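Local coordinates for globin protein (Ramazzottius varieornatus, PDB 5ZIQ) that binds heme iron through two axial histidines as a hexacoordinated globin and probably binds oxygen, though its physiological role is unknown, at residues K28-S39 / I89-D100. Numbering follows the deposited sequence.
Sequences KFSLVKSWKTFS and ITPYDQAVQDSD. With HEM (protoporphyrin IX containing Fe), chain E.
V96 lays its CG2 methyl over one face of the W35 indole, 3.7 Å from the centroid of the five-membered ring and almost along the ring normal, a CH-pi contact at the heart of the A/E helix packing of the globin fold. The two helical segments, 28-38 and 89-97, meet with their axes 10.6 Å apart and their directions opposed at 136°, and the example illustrates how one large aromatic can fill such a gap. Beside the indole, V32 CG2 approaches the other methyl of V96, CG1. With CG anti to the backbone N (chi1 -170°), the indole of W35 reaches across to the partner helix, while F38 from its own helix packs against the opposite face. The far end of the indole lies against Y92 and I89: CH2 is 3.8 Å from Y92 CB and also touches I89 CD1, which in turn meets the ring edge of F38. Y92 joins this packing to the cofactor, since its ring face receives the heme vinyl carbon CBC. I89 immediately follows the axial ligand H88 and packs on helix 42-56.

Toward the surface, W35 NE1 donates to D93 OD1 at 2.8 Å, nearly straight (165°) and in the indole plane; the carboxylate accepts on its anti side. Were W35 replaced by an alanine, D93 OD1 would probably lose this donor, and a gap would be likely to open beneath V96 CG2. At the other end of the contact, S99 OG donates a hydrogen bond back to V96 O, which also accepts from S99 N. Outermost, the K28 chain bends at chi3 and forms a salt bridge with D100, NZ meeting OD1 at 2.8 Å from above the carboxylate plane.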
# COMPACT_ATOMS: atom_id res chain seq x y z
N LYS A 28 5.99 10.59 13.27
CA LYS A 28 5.56 11.10 11.98
C LYS A 28 6.75 11.59 11.17
O LYS A 28 6.82 11.31 9.98
CB LYS A 28 4.53 12.21 12.15
CG LYS A 28 3.97 12.76 10.84
CD LYS A 28 2.84 13.76 11.09
CE LYS A 28 3.28 14.99 11.85
NZ LYS A 28 2.11 15.90 11.96
N PHE A 29 7.67 12.32 11.80
CA PHE A 29 8.85 12.76 11.07
C PHE A 29 9.67 11.57 10.59
O PHE A 29 10.13 11.57 9.43
CB PHE A 29 9.71 13.70 11.92
CG PHE A 29 10.91 14.23 11.19
CD1 PHE A 29 10.73 15.08 10.09
CD2 PHE A 29 12.20 13.86 11.56
CE1 PHE A 29 11.83 15.59 9.40
CE2 PHE A 29 13.31 14.37 10.88
CZ PHE A 29 13.11 15.22 9.79
N SER A 30 9.80 10.53 11.43
CA SER A 30 10.54 9.31 11.04
C SER A 30 9.88 8.66 9.81
O SER A 30 10.57 8.22 8.88
CB SER A 30 10.62 8.32 12.20
OG SER A 30 11.45 8.82 13.24
N LEU A 31 8.56 8.58 9.82
CA LEU A 31 7.80 8.08 8.67
C LEU A 31 8.09 8.88 7.39
O LEU A 31 8.43 8.31 6.37
CB LEU A 31 6.29 8.07 8.97
CG LEU A 31 5.41 7.78 7.73
CD1 LEU A 31 5.52 6.34 7.28
CD2 LEU A 31 3.96 8.16 7.97
N VAL A 32 7.93 10.20 7.46
CA VAL A 32 8.12 11.06 6.30
C VAL A 32 9.56 10.93 5.75
O VAL A 32 9.74 10.82 4.53
CB VAL A 32 7.72 12.52 6.63
CG1 VAL A 32 8.08 13.48 5.50
CG2 VAL A 32 6.22 12.58 6.91
N LYS A 33 10.57 10.94 6.63
CA LYS A 33 11.97 10.80 6.17
C LYS A 33 12.21 9.45 5.51
O LYS A 33 12.85 9.38 4.45
CB LYS A 33 12.97 10.91 7.32
CG LYS A 33 13.33 12.27 7.83
CD LYS A 33 14.66 12.16 8.60
CE LYS A 33 14.61 11.20 9.81
NZ LYS A 33 15.74 11.38 10.76
N SER A 34 11.72 8.38 6.13
CA SER A 34 11.92 7.04 5.61
C SER A 34 11.21 6.85 4.28
O SER A 34 11.77 6.31 3.31
CB SER A 34 11.40 6.03 6.63
OG SER A 34 11.47 4.73 6.10
N TRP A 35 9.98 7.34 4.21
CA TRP A 35 9.20 7.22 2.99
C TRP A 35 9.84 7.99 1.85
O TRP A 35 9.73 7.55 0.71
CB TRP A 35 7.76 7.71 3.20
CG TRP A 35 6.91 7.36 2.04
CD1 TRP A 35 6.61 8.15 0.97
CD2 TRP A 35 6.25 6.10 1.81
NE1 TRP A 35 5.81 7.47 0.10
CE2 TRP A 35 5.56 6.21 0.59
CE3 TRP A 35 6.15 4.90 2.54
CZ2 TRP A 35 4.79 5.16 0.06
CZ3 TRP A 35 5.38 3.87 2.03
CH2 TRP A 35 4.70 3.99 0.80
N LYS A 36 10.46 9.13 2.16
CA LYS A 36 11.08 9.94 1.10
C LYS A 36 12.10 9.07 0.37
O LYS A 36 12.12 9.02 -0.87
CB LYS A 36 11.71 11.26 1.64
CG LYS A 36 12.21 12.19 0.53
CD LYS A 36 11.06 12.60 -0.38
CE LYS A 36 11.48 13.65 -1.39
NZ LYS A 36 10.49 13.76 -2.51
N THR A 37 12.90 8.33 1.14
CA THR A 37 13.85 7.37 0.56
C THR A 37 13.15 6.29 -0.28
O THR A 37 13.51 6.04 -1.45
CB THR A 37 14.73 6.76 1.65
OG1 THR A 37 15.38 7.83 2.36
CG2 THR A 37 15.78 5.81 1.06
N PHE A 38 12.15 5.65 0.30
CA PHE A 38 11.41 4.57 -0.38
C PHE A 38 10.75 5.02 -1.68
O PHE A 38 10.66 4.25 -2.65
CB PHE A 38 10.34 4.07 0.58
CG PHE A 38 9.52 2.94 0.05
CD1 PHE A 38 10.11 1.70 -0.24
CD2 PHE A 38 8.15 3.10 -0.19
CE1 PHE A 38 9.34 0.64 -0.72
CE2 PHE A 38 7.37 2.04 -0.67
CZ PHE A 38 7.97 0.81 -0.94
N SER A 39 10.30 6.28 -1.70
CA SER A 39 9.50 6.79 -2.80
C SER A 39 10.30 7.08 -4.04
O SER A 39 9.71 7.48 -5.04
CB SER A 39 8.73 8.05 -2.37
OG SER A 39 9.60 9.15 -2.25
N ILE A 89 0.35 1.28 -5.14
CA ILE A 89 1.32 2.01 -4.34
C ILE A 89 0.88 3.46 -4.13
O ILE A 89 1.16 4.05 -3.09
CB ILE A 89 2.75 1.91 -4.95
CG1 ILE A 89 3.79 2.55 -4.03
CG2 ILE A 89 2.86 2.59 -6.31
CD1 ILE A 89 3.93 1.86 -2.69
N THR A 90 0.23 4.05 -5.14
CA THR A 90 -0.04 5.49 -5.12
C THR A 90 -0.79 5.94 -3.86
O THR A 90 -0.38 6.93 -3.26
CB THR A 90 -0.75 5.96 -6.40
OG1 THR A 90 0.17 5.89 -7.51
CG2 THR A 90 -1.28 7.38 -6.27
N PRO A 91 -1.86 5.23 -3.44
CA PRO A 91 -2.58 5.76 -2.25
C PRO A 91 -1.73 5.81 -0.98
O PRO A 91 -1.96 6.64 -0.13
CB PRO A 91 -3.77 4.80 -2.10
CG PRO A 91 -4.04 4.36 -3.49
CD PRO A 91 -2.65 4.14 -4.06
N TYR A 92 -0.76 4.90 -0.84
CA TYR A 92 0.14 4.92 0.31
C TYR A 92 1.05 6.14 0.25
O TYR A 92 1.25 6.82 1.24
CB TYR A 92 0.98 3.64 0.39
CG TYR A 92 0.18 2.42 0.79
CD1 TYR A 92 -0.34 2.30 2.11
CD2 TYR A 92 -0.02 1.37 -0.12
CE1 TYR A 92 -1.05 1.18 2.49
CE2 TYR A 92 -0.70 0.22 0.26
CZ TYR A 92 -1.23 0.14 1.56
OH TYR A 92 -1.92 -0.97 1.93
N ASP A 93 1.57 6.44 -0.95
CA ASP A 93 2.38 7.63 -1.13
C ASP A 93 1.57 8.91 -0.94
O ASP A 93 2.05 9.87 -0.30
CB ASP A 93 3.05 7.59 -2.52
CG ASP A 93 3.90 8.82 -2.77
OD1 ASP A 93 5.00 8.91 -2.18
OD2 ASP A 93 3.42 9.69 -3.52
N GLN A 94 0.37 8.94 -1.50
CA GLN A 94 -0.51 10.10 -1.32
C GLN A 94 -0.85 10.26 0.15
O GLN A 94 -0.95 11.39 0.62
CB GLN A 94 -1.76 9.97 -2.17
CG GLN A 94 -2.49 11.29 -2.34
CD GLN A 94 -3.68 11.21 -3.26
OE1 GLN A 94 -4.10 10.13 -3.70
NE2 GLN A 94 -4.23 12.38 -3.59
N ALA A 95 -1.04 9.14 0.85
CA ALA A 95 -1.26 9.21 2.29
C ALA A 95 -0.10 9.87 3.07
O ALA A 95 -0.32 10.77 3.88
CB ALA A 95 -1.57 7.82 2.85
N VAL A 96 1.14 9.48 2.77
CA VAL A 96 2.28 10.10 3.44
C VAL A 96 2.34 11.60 3.15
O VAL A 96 2.55 12.39 4.08
CB VAL A 96 3.63 9.42 3.09
CG1 VAL A 96 4.79 10.16 3.76
CG2 VAL A 96 3.62 7.96 3.53
N GLN A 97 2.14 11.99 1.87
CA GLN A 97 2.07 13.40 1.48
C GLN A 97 1.06 14.21 2.26
O GLN A 97 1.29 15.39 2.51
CB GLN A 97 1.69 13.55 0.02
CG GLN A 97 2.80 13.22 -0.94
CD GLN A 97 2.31 13.30 -2.34
OE1 GLN A 97 1.94 14.37 -2.84
NE2 GLN A 97 2.26 12.15 -2.99
N ASP A 98 -0.02 13.56 2.67
CA ASP A 98 -1.13 14.22 3.35
C ASP A 98 -1.15 13.97 4.84
O ASP A 98 -2.21 14.13 5.51
CB ASP A 98 -2.44 13.77 2.70
CG ASP A 98 -2.60 14.29 1.28
OD1 ASP A 98 -1.98 15.32 0.93
OD2 ASP A 98 -3.39 13.72 0.52
N SER A 99 0.00 13.61 5.40
CA SER A 99 0.09 13.31 6.85
C SER A 99 -0.34 14.48 7.74
O SER A 99 -0.81 14.26 8.85
CB SER A 99 1.53 12.93 7.24
OG SER A 99 1.94 11.71 6.65
N ASP A 100 -0.19 15.70 7.24
CA ASP A 100 -0.58 16.89 8.00
C ASP A 100 -1.93 17.46 7.61
O ASP A 100 -2.31 18.55 8.07
CB ASP A 100 0.47 17.99 7.87
CG ASP A 100 1.78 17.67 8.57
OD1 ASP A 100 1.92 16.62 9.21
OD2 ASP A 100 2.69 18.52 8.50
CHA HEM E . -8.39 -1.27 -7.90
CHB HEM E . -7.24 -5.70 -6.35
CHC HEM E . -6.10 -3.69 -2.02
CHD HEM E . -5.63 0.53 -4.35
C1A HEM E . -8.25 -2.64 -7.83
C2A HEM E . -8.74 -3.55 -8.80
C3A HEM E . -8.42 -4.80 -8.37
C4A HEM E . -7.72 -4.68 -7.14
CMA HEM E . -8.72 -6.10 -9.08
CAA HEM E . -9.47 -3.18 -10.07
CBA HEM E . -8.69 -3.63 -11.31
CGA HEM E . -7.44 -2.80 -11.46
O1A HEM E . -7.49 -1.56 -11.37
O2A HEM E . -6.34 -3.36 -11.68
C1B HEM E . -6.88 -5.54 -5.00
C2B HEM E . -6.65 -6.62 -4.10
C3B HEM E . -6.34 -6.09 -2.89
C4B HEM E . -6.36 -4.62 -3.05
CMB HEM E . -6.77 -8.09 -4.45
CAB HEM E . -6.02 -6.81 -1.65
CBB HEM E . -5.19 -7.85 -1.69
C1C HEM E . -5.77 -2.37 -2.28
C2C HEM E . -5.07 -1.50 -1.44
C3C HEM E . -4.92 -0.30 -2.13
C4C HEM E . -5.54 -0.44 -3.39
CMC HEM E . -4.57 -1.82 -0.06
CAC HEM E . -4.24 0.93 -1.69
CBC HEM E . -3.81 1.10 -0.45
C1D HEM E . -6.42 0.36 -5.48
C2D HEM E . -6.73 1.49 -6.37
C3D HEM E . -7.50 0.99 -7.35
C4D HEM E . -7.66 -0.45 -7.06
CMD HEM E . -6.28 2.92 -6.18
CAD HEM E . -8.09 1.76 -8.52
CBD HEM E . -9.55 2.04 -8.21
CGD HEM E . -10.22 2.81 -9.33
O1D HEM E . -9.51 3.38 -10.19
O2D HEM E . -11.47 2.87 -9.40
NA HEM E . -7.67 -3.34 -6.81
NB HEM E . -6.71 -4.41 -4.32
NC HEM E . -6.06 -1.71 -3.44
ND HEM E . -6.99 -0.78 -5.94
FE HEM E . -6.87 -2.52 -5.16